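Putative mandelate racemase (Bordetella bronchiseptica, PDB 3OZY) is of unknown function but, as a magnesium-binding enolase-superfamily relative of mandelate racemase, probably abstracts a proton next to a substrate carboxylate. Local coordinates at residues V40-G45 and W115-R120; D272-D277 and L288-S293; L299-H304 and A313-L318. All coordinates share one frame; numbering follows the deposited sequence.

Overall arrangement
Contact 1 lies in the N-terminal domain, whereas contacts 2 and 3 are neighbouring strand-to-helix packings of the C-terminal beta-alpha barrel. The centre of contact 1 is about 26 Å from that of contact 2 and about 23 Å from that of contact 3; W115 CZ2 grazes L288 CD1 at 4.3 Å. Contacts 2 and 3 have centres about 8 Å apart, and their strands 273-274 and 300-301 pair in parallel. D277 joins them: its OD2 lies 2.7 Å from H304 ND1 and OD1 2.8 Å from N315 ND2, both probable hydrogen bonds. The H304 side chain touches magnesium ligand E254 and is about 4 Å from a magnesium ion, that of A276 about 12 Å from one.

Contact 1. Residues V40-G45 and W115-R120; sequences VRTDEG and WDLKGR
In the alpha+beta N-terminal domain characteristic of the enolase superfamily, L117 of helix 102-122 packs against V40 and T42 near the end of strand 32-42, the middle strand of a three-stranded antiparallel sheet. The contact is small and apolar. Two residues apart, V40 and T42 turn their side chains to the same side of the strand and share a single leucine methyl: L117 CD1 lies 3.8 Å from T42 CG2 and 3.9 Å from V40 CG1. T42 and L117 meet tip to tip, while V40 crosses the leucine at about a right angle. With CG anti to the backbone N (chi1 -164°), L117 extends from the helix toward the sheet. The threonine divides its branches, giving the methyl to L117 and OG1 to a hydrogen bond with V46 O, beyond the type I turn T42-G45 that leads into strand 48-50. One residue before L117, D116 forms a salt bridge with R120 a helical turn later. The same carboxylate also takes V49 N of strand 48-50 on OD2 and L361 N on OD1, which ties helix to sheet and to a late part of the chain. R120 NE reaches D116 OD2 at 2.8 Å with an N-H...O angle of 168°, on the syn side of the carboxylate but 35° out of its plane, and close to the guanidinium plane.

Contact 2. Residues D272-D277 and L288-S293; sequences DVLQAD and LAISAS
None of the touching side chains L274, A276 and I290 is flat; the flat group beside them is the carbonyl of A289, just before I290 in the helix. A289 O accepts S293 N at 2.9 Å on one face of its plane and S293 OG at 2.8 Å on the opposite face, the second bond being doubtful because this serine is modelled in two conformers. Across the contact I290 uses both its branches. CD1 lies 3.6 Å from A276 CB, and CG2 fits between A276 CB at 3.8 Å and L274 CD2 at 3.7 Å. Chi1 of -65° puts CG1 anti to the carbonyl carbon and chi2 of 166° extends CD1 to A276, while CG2 reaches the leucine as well as A276; the side chains of L274 and I290 cross obliquely. This is the strand-to-helix packing of a beta-alpha-beta unit of the barrel, in which helix 284-296 connects the parallel strands 273-274 and 300-301. F262 of the preceding helix, 258-267, touches both L274 and A276, so these two meet residues of two helices. Q275, between L274 and A276 in sequence, points away from helix 284-296, and its NE2 is hydrogen-bonded to OE1 of the magnesium ligand E227.

Contact 3. Residues L299-H304 and A313-L318; sequences LAWNPH and AANLHL
This buried contact joins strand 300-301 and the residues just after it, which lead to H304 near a magnesium ion, to helix 309-321 of the C-terminal beta-alpha barrel, the side chains of W301 and P303 meeting N315 and L318. With CG anti to the backbone N (chi1 173°), W301 brings the six-membered ring of its indole to the helix: W301 CH2 lies 3.7 Å from L318 CB, in an oblique approach. P303 folds back over the same indole, its CD 3.6 Å above the plane and over the ring centre. The CB-CG edge of the proline reaches N315, with P303 CB 3.4 Å from N315 OD1 as the two side chains slide past each other in opposite directions. The amide plane of N315 stands 46° from the indole plane, and OD1 is 4.1 Å from W301 CZ2. Polar atoms in this apolar setting find their partners nearby. W301 NE1 is hydrogen-bonded to A276 O, which ties the indole to the chain just after the neighbouring strand 273-274. N315 OD1 accepts A278 N, and ND2 is hydrogen-bonded to T311 O and D277 OD1; H304 O lies 3.5 Å from ND2, at an angle too poor for a bond. Bonds at both ends of the amide fix its rotation. D277, held by N315, in turn meets H304 ND1, an arrangement that recalls the His-Asp pair of mandelate racemase. The chemistry is consistent with N315 acting as a second-shell residue that probably helps to position D277 and, through it, a histidine beside the magnesium site.

Contact 1. Residues V40-G45 and W115-R120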
ATOM      1  N   VAL A  40      20.610  -2.428  12.117  1.00 10.77           N
ATOM      2  CA  VAL A  40      21.457  -1.707  11.174  1.00 10.86           C
ATOM      3  C   VAL A  40      22.859  -1.607  11.758  1.00 11.68           C
ATOM      4  O   VAL A  40      23.052  -1.070  12.849  1.00 12.68           O
ATOM      5  CB  VAL A  40      20.912  -0.293  10.882  1.00 11.89           C
ATOM      6  CG1 VAL A  40      21.898   0.496  10.010  1.00 12.58           C
ATOM      7  CG2 VAL A  40      19.542  -0.383  10.215  1.00 12.00           C
ATOM      8  N   ARG A  41      23.830  -2.149  11.030  1.00 10.55           N
ATOM      9  CA  ARG A  41      25.216  -2.163  11.485  1.00 12.35           C
ATOM     10  C   ARG A  41      26.057  -1.155  10.718  1.00 10.69           C
ATOM     11  O   ARG A  41      25.747  -0.809   9.579  1.00 11.49           O
ATOM     12  CB  ARG A  41      25.817  -3.556  11.299  1.00 13.18           C
ATOM     13  CG  ARG A  41      25.132  -4.644  12.109  1.00 15.30           C
ATOM     14  CD  ARG A  41      25.775  -5.990  11.820  1.00 18.05           C
ATOM     15  NE  ARG A  41      25.298  -7.042  12.713  1.00 24.42           N
ATOM     16  CZ  ARG A  41      25.760  -8.290  12.703  1.00 30.35           C
ATOM     17  NH1 ARG A  41      26.706  -8.643  11.842  1.00 30.82           N
ATOM     18  NH2 ARG A  41      25.277  -9.186  13.551  1.00 29.73           N
ATOM     19  N   THR A  42      27.133  -0.696  11.351  1.00 12.39           N
ATOM     20  CA  THR A  42      28.057   0.241  10.715  1.00 11.85           C
ATOM     21  C   THR A  42      29.496  -0.246  10.803  1.00 14.25           C
ATOM     22  O   THR A  42      29.821  -1.152  11.578  1.00 15.31           O
ATOM     23  CB  THR A  42      28.013   1.634  11.364  1.00 12.33           C
ATOM     24  OG1 THR A  42      28.291   1.524  12.765  1.00 14.07           O
ATOM     25  CG2 THR A  42      26.650   2.301  11.149  1.00 12.80           C
ATOM     26  N   ASP A  43      30.357   0.386  10.018  1.00 14.24           N
ATOM     27  CA  ASP A  43      31.772   0.029   9.985  1.00 14.21           C
ATOM     28  C   ASP A  43      32.467   0.165  11.340  1.00 17.93           C
ATOM     29  O   ASP A  43      33.371  -0.608  11.650  1.00 22.03           O
ATOM     30  CB  ASP A  43      32.516   0.804   8.885  1.00 16.82           C
ATOM     31  CG  ASP A  43      32.331   2.321   8.974  1.00 18.15           C
ATOM     32  OD1 ASP A  43      31.533   2.814   9.805  1.00 15.43           O
ATOM     33  OD2 ASP A  43      33.002   3.026   8.189  1.00 21.72           O
ATOM     34  N   GLU A  44      32.042   1.130  12.149  1.00 16.54           N
ATOM     35  CA  GLU A  44      32.660   1.358  13.454  1.00 19.59           C
ATOM     36  C   GLU A  44      31.934   0.652  14.602  1.00 21.76           C
ATOM     37  O   GLU A  44      32.250   0.866  15.772  1.00 23.25           O
ATOM     38  CB  GLU A  44      32.773   2.859  13.741  1.00 22.20           C
ATOM     39  CG  GLU A  44      33.622   3.618  12.730  1.00 26.33           C
ATOM     40  CD  GLU A  44      35.090   3.241  12.796  1.00 34.61           C
ATOM     41  OE1 GLU A  44      35.540   2.790  13.870  1.00 37.73           O
ATOM     42  OE2 GLU A  44      35.792   3.398  11.776  1.00 38.82           O
ATOM     43  N   GLY A  45      30.959  -0.185  14.264  1.00 16.97           N
ATOM     44  CA  GLY A  45      30.296  -1.014  15.252  1.00 19.88           C
ATOM     45  C   GLY A  45      29.194  -0.350  16.059  1.00 18.43           C
ATOM     46  O   GLY A  45      28.782  -0.885  17.091  1.00 19.48           O
ATOM     47  N   TRP A 115      17.282   6.102  13.860  1.00  8.51           N
ATOM     48  CA  TRP A 115      17.164   7.015  14.992  1.00  7.49           C
ATOM     49  C   TRP A 115      17.796   6.419  16.253  1.00  8.55           C
ATOM     50  O   TRP A 115      18.432   7.132  17.036  1.00  9.24           O
ATOM     51  CB  TRP A 115      15.698   7.408  15.236  1.00  8.00           C
ATOM     52  CG  TRP A 115      15.236   8.533  14.356  1.00  7.88           C
ATOM     53  CD1 TRP A 115      14.513   8.443  13.191  1.00  7.80           C
ATOM     54  CD2 TRP A 115      15.471   9.922  14.575  1.00  8.16           C
ATOM     55  NE1 TRP A 115      14.287   9.701  12.674  1.00  8.51           N
ATOM     56  CE2 TRP A 115      14.854  10.625  13.514  1.00  8.15           C
ATOM     57  CE3 TRP A 115      16.132  10.646  15.572  1.00  9.06           C
ATOM     58  CZ2 TRP A 115      14.890  12.018  13.422  1.00  9.90           C
ATOM     59  CZ3 TRP A 115      16.168  12.027  15.478  1.00  8.75           C
ATOM     60  CH2 TRP A 115      15.553  12.699  14.407  1.00  9.97           C
ATOM     61  N   ASP A 116      17.617   5.120  16.456  1.00  8.87           N
ATOM     62  CA  ASP A 116      18.244   4.445  17.583  1.00  9.72           C
ATOM     63  C   ASP A 116      19.760   4.559  17.450  1.00  9.77           C
ATOM     64  O   ASP A 116      20.458   4.891  18.406  1.00 10.09           O
ATOM     65  CB  ASP A 116      17.787   2.980  17.637  1.00 10.78           C
ATOM     66  CG  ASP A 116      18.378   2.221  18.808  1.00 10.03           C
ATOM     67  OD1 ASP A 116      18.288   2.705  19.956  1.00 12.57           O
ATOM     68  OD2 ASP A 116      18.922   1.123  18.580  1.00 11.12           O
ATOM     69  N   LEU A 117      20.257   4.311  16.244  1.00  9.63           N
ATOM     70  CA  LEU A 117      21.682   4.389  15.951  1.00  8.91           C
ATOM     71  C   LEU A 117      22.200   5.795  16.240  1.00 10.31           C
ATOM     72  O   LEU A 117      23.220   5.973  16.909  1.00 11.63           O
ATOM     73  CB  LEU A 117      21.922   3.990  14.495  1.00 10.18           C
ATOM     74  CG  LEU A 117      23.345   3.632  14.044  1.00  9.47           C
ATOM     75  CD1 LEU A 117      23.284   2.859  12.737  1.00 13.56           C
ATOM     76  CD2 LEU A 117      24.234   4.864  13.891  1.00 12.87           C
ATOM     77  N   LYS A 118      21.471   6.802  15.758  1.00  8.53           N
ATOM     78  CA  LYS A 118      21.854   8.191  15.991  1.00  9.26           C
ATOM     79  C   LYS A 118      21.933   8.520  17.490  1.00 11.41           C
ATOM     80  O   LYS A 118      22.915   9.114  17.960  1.00  9.72           O
ATOM     81  CB  LYS A 118      20.881   9.138  15.271  1.00  8.84           C
ATOM     82  CG  LYS A 118      21.184  10.619  15.465  1.00  9.13           C
ATOM     83  CD  LYS A 118      20.238  11.486  14.615  1.00  8.63           C
ATOM     84  CE  LYS A 118      20.606  11.475  13.129  1.00  9.20           C
ATOM     85  NZ  LYS A 118      21.695  12.460  12.809  1.00  8.81           N
ATOM     86  N   GLY A 119      20.904   8.139  18.246  1.00  9.40           N
ATOM     87  CA  GLY A 119      20.920   8.354  19.681  1.00  9.50           C
ATOM     88  C   GLY A 119      22.076   7.629  20.355  1.00 10.50           C
ATOM     89  O   GLY A 119      22.711   8.176  21.252  1.00 11.72           O
ATOM     90  N   ARG A 120      22.350   6.398  19.939  1.00 10.58           N
ATOM     91  CA  ARG A 120      23.479   5.668  20.528  1.00 10.78           C
ATOM     92  C   ARG A 120      24.809   6.352  20.205  1.00 11.69           C
ATOM     93  O   ARG A 120      25.670   6.499  21.082  1.00 15.70           O
ATOM     94  CB  ARG A 120      23.468   4.198  20.110  1.00 11.78           C
ATOM     95  CG  ARG A 120      22.294   3.465  20.729  1.00 13.41           C
ATOM     96  CD  ARG A 120      22.164   2.004  20.339  1.00 17.85           C
ATOM     97  NE  ARG A 120      20.799   1.564  20.624  1.00 26.97           N
ATOM     98  CZ  ARG A 120      20.357   1.201  21.826  1.00 30.95           C
ATOM     99  NH1 ARG A 120      21.186   1.197  22.862  1.00 33.40           N
ATOM    100  NH2 ARG A 120      19.086   0.836  21.991  1.00 20.98           N
TER

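Contact 2. Residues D272-D277 and L288-S293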
ATOM      1  N   ASP A 272     -10.461  13.482  14.058  1.00  6.56           N
ATOM      2  CA  ASP A 272     -10.137  14.208  15.288  1.00  6.17           C
ATOM      3  C   ASP A 272      -8.781  13.800  15.851  1.00  6.38           C
ATOM      4  O   ASP A 272      -8.031  14.633  16.363  1.00  7.29           O
ATOM      5  CB  ASP A 272     -11.205  13.972  16.358  1.00  6.22           C
ATOM      6  CG  ASP A 272     -12.539  14.574  15.993  1.00  6.79           C
ATOM      7  OD1 ASP A 272     -12.605  15.799  15.744  1.00  9.16           O
ATOM      8  OD2 ASP A 272     -13.515  13.802  15.951  1.00  6.90           O
ATOM      9  N   VAL A 273      -8.495  12.501  15.789  1.00  5.91           N
ATOM     10  CA  VAL A 273      -7.277  11.939  16.363  1.00  5.05           C
ATOM     11  C   VAL A 273      -6.556  11.132  15.293  1.00  5.97           C
ATOM     12  O   VAL A 273      -7.077  10.123  14.803  1.00  6.61           O
ATOM     13  CB  VAL A 273      -7.590  11.040  17.573  1.00  6.37           C
ATOM     14  CG1 VAL A 273      -6.336  10.311  18.044  1.00  7.87           C
ATOM     15  CG2 VAL A 273      -8.213  11.852  18.709  1.00  7.48           C
ATOM     16  N   LEU A 274      -5.365  11.602  14.926  1.00  5.64           N
ATOM     17  CA  LEU A 274      -4.512  10.898  13.975  1.00  5.54           C
ATOM     18  C   LEU A 274      -3.718   9.860  14.747  1.00  6.07           C
ATOM     19  O   LEU A 274      -3.077  10.193  15.740  1.00  6.91           O
ATOM     20  CB  LEU A 274      -3.559  11.872  13.285  1.00  6.87           C
ATOM     21  CG  LEU A 274      -4.134  12.888  12.296  1.00  6.13           C
ATOM     22  CD1 LEU A 274      -5.006  13.943  12.991  1.00  7.08           C
ATOM     23  CD2 LEU A 274      -2.979  13.544  11.564  1.00  7.52           C
ATOM     24  N   GLN A 275      -3.740   8.613  14.285  1.00  5.79           N
ATOM     25  CA  GLN A 275      -3.102   7.537  15.043  1.00  6.08           C
ATOM     26  C   GLN A 275      -1.896   6.925  14.339  1.00  6.37           C
ATOM     27  O   GLN A 275      -1.505   5.791  14.613  1.00  7.06           O
ATOM     28  CB  GLN A 275      -4.126   6.473  15.420  1.00  6.53           C
ATOM     29  CG  GLN A 275      -5.270   7.018  16.263  1.00  6.32           C
ATOM     30  CD  GLN A 275      -6.210   5.923  16.675  1.00  6.54           C
ATOM     31  OE1 GLN A 275      -6.867   5.306  15.834  1.00  6.60           O
ATOM     32  NE2 GLN A 275      -6.276   5.657  17.976  1.00  7.16           N
ATOM     33  N   ALA A 276      -1.281   7.704  13.453  1.00  7.04           N
ATOM     34  CA  ALA A 276      -0.060   7.271  12.774  1.00  6.59           C
ATOM     35  C   ALA A 276       0.955   6.707  13.769  1.00  6.03           C
ATOM     36  O   ALA A 276       1.321   7.371  14.738  1.00  7.79           O
ATOM     37  CB  ALA A 276       0.554   8.429  12.010  1.00  7.87           C
ATOM     38  N   ASP A 277       1.403   5.487  13.498  1.00  6.03           N
ATOM     39  CA  ASP A 277       2.344   4.750  14.335  1.00  6.89           C
ATOM     40  C   ASP A 277       3.733   4.943  13.729  1.00  6.28           C
ATOM     41  O   ASP A 277       3.932   4.707  12.534  1.00  6.53           O
ATOM     42  CB  ASP A 277       1.910   3.270  14.288  1.00  6.29           C
ATOM     43  CG  ASP A 277       2.757   2.333  15.146  1.00  6.50           C
ATOM     44  OD1 ASP A 277       3.929   2.619  15.447  1.00  6.25           O
ATOM     45  OD2 ASP A 277       2.233   1.240  15.483  1.00  7.65           O
ATOM     46  N   LEU A 288       6.874  12.279  13.178  1.00  8.33           N
ATOM     47  CA  LEU A 288       7.154  13.646  13.611  1.00  8.77           C
ATOM     48  C   LEU A 288       6.386  14.650  12.762  1.00  8.16           C
ATOM     49  O   LEU A 288       5.800  15.611  13.283  1.00  8.83           O
ATOM     50  CB  LEU A 288       8.646  13.957  13.518  1.00 11.39           C
ATOM     51  CG  LEU A 288       9.520  13.346  14.608  1.00 13.73           C
ATOM     52  CD1 LEU A 288      10.980  13.542  14.230  1.00 13.70           C
ATOM     53  CD2 LEU A 288       9.216  13.982  15.959  1.00 15.53           C
ATOM     54  N   ALA A 289       6.396  14.434  11.453  1.00  7.74           N
ATOM     55  CA  ALA A 289       5.734  15.348  10.531  1.00  8.40           C
ATOM     56  C   ALA A 289       4.220  15.264  10.709  1.00  7.64           C
ATOM     57  O   ALA A 289       3.522  16.279  10.665  1.00  8.53           O
ATOM     58  CB  ALA A 289       6.118  15.007   9.108  1.00  9.99           C
ATOM     59  N   ILE A 290       3.710  14.054  10.915  1.00  7.39           N
ATOM     60  CA  ILE A 290       2.272  13.860  11.085  1.00  8.12           C
ATOM     61  C   ILE A 290       1.790  14.503  12.381  1.00  8.10           C
ATOM     62  O   ILE A 290       0.742  15.152  12.406  1.00  8.36           O
ATOM     63  CB  ILE A 290       1.898  12.365  10.995  1.00  6.66           C
ATOM     64  CG1 ILE A 290       2.190  11.848   9.589  1.00  8.87           C
ATOM     65  CG2 ILE A 290       0.424  12.165  11.326  1.00  8.54           C
ATOM     66  CD1 ILE A 290       2.184  10.336   9.483  1.00  8.20           C
ATOM     67  N   SER A 291       2.561  14.355  13.455  1.00  6.70           N
ATOM     68  CA  SER A 291       2.206  14.964  14.732  1.00  8.30           C
ATOM     69  C   SER A 291       2.124  16.485  14.604  1.00  8.41           C
ATOM     70  O   SER A 291       1.204  17.129  15.115  1.00  7.92           O
ATOM     71  CB  SER A 291       3.230  14.560  15.796  1.00 10.20           C
ATOM     72  OG  SER A 291       2.992  15.238  17.015  1.00 10.63           O
ATOM     73  N   ALA A 292       3.110  17.057  13.919  1.00  8.36           N
ATOM     74  CA  ALA A 292       3.129  18.498  13.684  1.00  8.47           C
ATOM     75  C   ALA A 292       1.928  18.952  12.870  1.00  7.56           C
ATOM     76  O   ALA A 292       1.296  19.971  13.192  1.00  9.23           O
ATOM     77  CB  ALA A 292       4.416  18.900  12.986  1.00  9.27           C
ATOM     78  N   SER A 293       1.603  18.192  11.831  0.75  7.31           N
ATOM     79  CA  SER A 293       0.485  18.539  10.959  0.75  8.71           C
ATOM     80  C   SER A 293      -0.854  18.449  11.688  0.75  7.26           C
ATOM     81  O   SER A 293      -1.761  19.239  11.420  0.75  7.95           O
ATOM     82  CB  SER A 293       0.486  17.662   9.707  0.75  9.56           C
ATOM     83  OG  SER A 293       1.735  17.778   9.044  0.75  9.71           O
TER

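Contact 3. Residues L299-H304 and A313-L318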
ATOM      1  N   LEU A 299      -5.897  19.498  15.721  1.00  7.13           N
ATOM      2  CA  LEU A 299      -6.293  18.116  15.958  1.00  8.18           C
ATOM      3  C   LEU A 299      -5.238  17.441  16.831  1.00  7.73           C
ATOM      4  O   LEU A 299      -4.215  18.038  17.152  1.00 10.32           O
ATOM      5  CB  LEU A 299      -6.430  17.381  14.621  1.00  7.83           C
ATOM      6  CG  LEU A 299      -7.379  18.043  13.617  1.00  6.62           C
ATOM      7  CD1 LEU A 299      -7.308  17.310  12.281  1.00  8.86           C
ATOM      8  CD2 LEU A 299      -8.803  18.102  14.133  1.00  8.19           C
ATOM      9  N   ALA A 300      -5.477  16.187  17.199  1.00  7.38           N
ATOM     10  CA  ALA A 300      -4.577  15.472  18.091  1.00  7.51           C
ATOM     11  C   ALA A 300      -3.847  14.365  17.344  1.00  7.33           C
ATOM     12  O   ALA A 300      -4.381  13.801  16.391  1.00  7.77           O
ATOM     13  CB  ALA A 300      -5.368  14.878  19.262  1.00  8.97           C
ATOM     14  N   TRP A 301      -2.620  14.073  17.775  1.00  7.03           N
ATOM     15  CA  TRP A 301      -1.903  12.867  17.360  1.00  7.10           C
ATOM     16  C   TRP A 301      -1.701  12.002  18.594  1.00  6.72           C
ATOM     17  O   TRP A 301      -1.079  12.442  19.562  1.00  7.55           O
ATOM     18  CB  TRP A 301      -0.549  13.201  16.729  1.00  6.54           C
ATOM     19  CG  TRP A 301       0.295  11.990  16.450  1.00  6.50           C
ATOM     20  CD1 TRP A 301       0.074  11.034  15.493  1.00  6.68           C
ATOM     21  CD2 TRP A 301       1.491  11.598  17.138  1.00  6.29           C
ATOM     22  NE1 TRP A 301       1.067  10.073  15.544  1.00  6.36           N
ATOM     23  CE2 TRP A 301       1.946  10.400  16.543  1.00  7.46           C
ATOM     24  CE3 TRP A 301       2.222  12.141  18.196  1.00  8.11           C
ATOM     25  CZ2 TRP A 301       3.092   9.738  16.979  1.00  7.60           C
ATOM     26  CZ3 TRP A 301       3.360  11.481  18.624  1.00  8.52           C
ATOM     27  CH2 TRP A 301       3.783  10.297  18.014  1.00  8.21           C
ATOM     28  N   ASN A 302      -2.265  10.794  18.555  1.00  6.18           N
ATOM     29  CA  ASN A 302      -2.133   9.792  19.617  1.00  5.06           C
ATOM     30  C   ASN A 302      -1.866   8.491  18.872  1.00  6.13           C
ATOM     31  O   ASN A 302      -2.788   7.896  18.314  1.00  6.58           O
ATOM     32  CB  ASN A 302      -3.429   9.666  20.430  1.00  6.05           C
ATOM     33  CG  ASN A 302      -3.801  10.944  21.151  1.00  6.65           C
ATOM     34  OD1 ASN A 302      -4.742  11.638  20.771  1.00 10.48           O
ATOM     35  ND2 ASN A 302      -3.066  11.259  22.203  1.00  8.83           N
ATOM     36  N   PRO A 303      -0.595   8.055  18.820  1.00  5.79           N
ATOM     37  CA  PRO A 303      -0.249   6.941  17.931  1.00  6.93           C
ATOM     38  C   PRO A 303      -0.818   5.601  18.371  1.00  6.18           C
ATOM     39  O   PRO A 303      -0.969   5.331  19.562  1.00  6.65           O
ATOM     40  CB  PRO A 303       1.281   6.881  18.021  1.00  6.77           C
ATOM     41  CG  PRO A 303       1.585   7.477  19.354  1.00  6.69           C
ATOM     42  CD  PRO A 303       0.599   8.613  19.477  1.00  7.08           C
ATOM     43  N   HIS A 304      -1.109   4.763  17.387  1.00  6.40           N
ATOM     44  CA  HIS A 304      -1.158   3.330  17.594  1.00  6.17           C
ATOM     45  C   HIS A 304       0.273   2.869  17.909  1.00  6.53           C
ATOM     46  O   HIS A 304       1.236   3.390  17.332  1.00  7.27           O
ATOM     47  CB  HIS A 304      -1.669   2.687  16.299  1.00  7.64           C
ATOM     48  CG  HIS A 304      -1.533   1.198  16.252  1.00  5.65           C
ATOM     49  ND1 HIS A 304      -0.363   0.569  15.883  1.00  6.96           N
ATOM     50  CD2 HIS A 304      -2.433   0.215  16.484  1.00  6.45           C
ATOM     51  CE1 HIS A 304      -0.541  -0.742  15.915  1.00  7.60           C
ATOM     52  NE2 HIS A 304      -1.793  -0.982  16.272  1.00  7.90           N
ATOM     53  N   ALA A 313       8.241   1.704  22.537  1.00  7.88           N
ATOM     54  CA  ALA A 313       9.277   2.657  22.908  1.00  8.20           C
ATOM     55  C   ALA A 313       9.474   3.758  21.872  1.00  8.18           C
ATOM     56  O   ALA A 313       9.628   4.922  22.234  1.00  8.71           O
ATOM     57  CB  ALA A 313      10.606   1.948  23.188  1.00 10.86           C
ATOM     58  N   ALA A 314       9.489   3.394  20.593  1.00  7.71           N
ATOM     59  CA  ALA A 314       9.726   4.381  19.537  1.00  8.72           C
ATOM     60  C   ALA A 314       8.662   5.468  19.600  1.00  8.44           C
ATOM     61  O   ALA A 314       8.975   6.660  19.570  1.00  9.27           O
ATOM     62  CB  ALA A 314       9.733   3.724  18.166  1.00  8.92           C
ATOM     63  N   ASN A 315       7.397   5.061  19.672  1.00  7.58           N
ATOM     64  CA  ASN A 315       6.322   6.042  19.804  1.00  7.25           C
ATOM     65  C   ASN A 315       6.394   6.835  21.106  1.00  7.58           C
ATOM     66  O   ASN A 315       6.098   8.026  21.124  1.00  8.19           O
ATOM     67  CB  ASN A 315       4.952   5.379  19.654  1.00  6.66           C
ATOM     68  CG  ASN A 315       4.649   5.011  18.225  1.00  6.69           C
ATOM     69  OD1 ASN A 315       4.424   5.884  17.388  1.00  7.36           O
ATOM     70  ND2 ASN A 315       4.654   3.713  17.927  1.00  7.61           N
ATOM     71  N   LEU A 316       6.786   6.185  22.198  1.00  7.51           N
ATOM     72  CA  LEU A 316       6.801   6.861  23.488  1.00  7.62           C
ATOM     73  C   LEU A 316       7.797   8.025  23.532  1.00  8.04           C
ATOM     74  O   LEU A 316       7.521   9.049  24.156  1.00  8.15           O
ATOM     75  CB  LEU A 316       7.081   5.857  24.603  1.00  8.85           C
ATOM     76  CG  LEU A 316       6.952   6.408  26.018  1.00  7.32           C
ATOM     77  CD1 LEU A 316       5.610   7.119  26.212  1.00 10.11           C
ATOM     78  CD2 LEU A 316       7.123   5.267  27.012  1.00 10.64           C
ATOM     79  N   HIS A 317       8.953   7.869  22.893  1.00  7.92           N
ATOM     80  CA  HIS A 317       9.890   8.989  22.810  1.00  7.38           C
ATOM     81  C   HIS A 317       9.220  10.199  22.170  1.00  7.58           C
ATOM     82  O   HIS A 317       9.357  11.331  22.644  1.00  9.73           O
ATOM     83  CB  HIS A 317      11.143   8.603  22.015  1.00  8.55           C
ATOM     84  CG  HIS A 317      12.118   7.788  22.801  1.00  8.53           C
ATOM     85  ND1 HIS A 317      13.068   8.359  23.620  1.00  9.71           N
ATOM     86  CD2 HIS A 317      12.273   6.447  22.919  1.00 10.22           C
ATOM     87  CE1 HIS A 317      13.777   7.402  24.199  1.00 10.33           C
ATOM     88  NE2 HIS A 317      13.311   6.234  23.793  1.00  9.94           N
ATOM     89  N   LEU A 318       8.487   9.955  21.087  1.00  8.10           N
ATOM     90  CA  LEU A 318       7.830  11.051  20.384  1.00  8.64           C
ATOM     91  C   LEU A 318       6.686  11.634  21.199  1.00  8.18           C
ATOM     92  O   LEU A 318       6.530  12.850  21.283  1.00  8.45           O
ATOM     93  CB  LEU A 318       7.307  10.595  19.026  1.00  8.27           C
ATOM     94  CG  LEU A 318       8.347  10.574  17.913  1.00  9.62           C
ATOM     95  CD1 LEU A 318       9.518   9.640  18.227  1.00 11.98           C
ATOM     96  CD2 LEU A 318       7.691  10.187  16.595  1.00 15.72           C
TER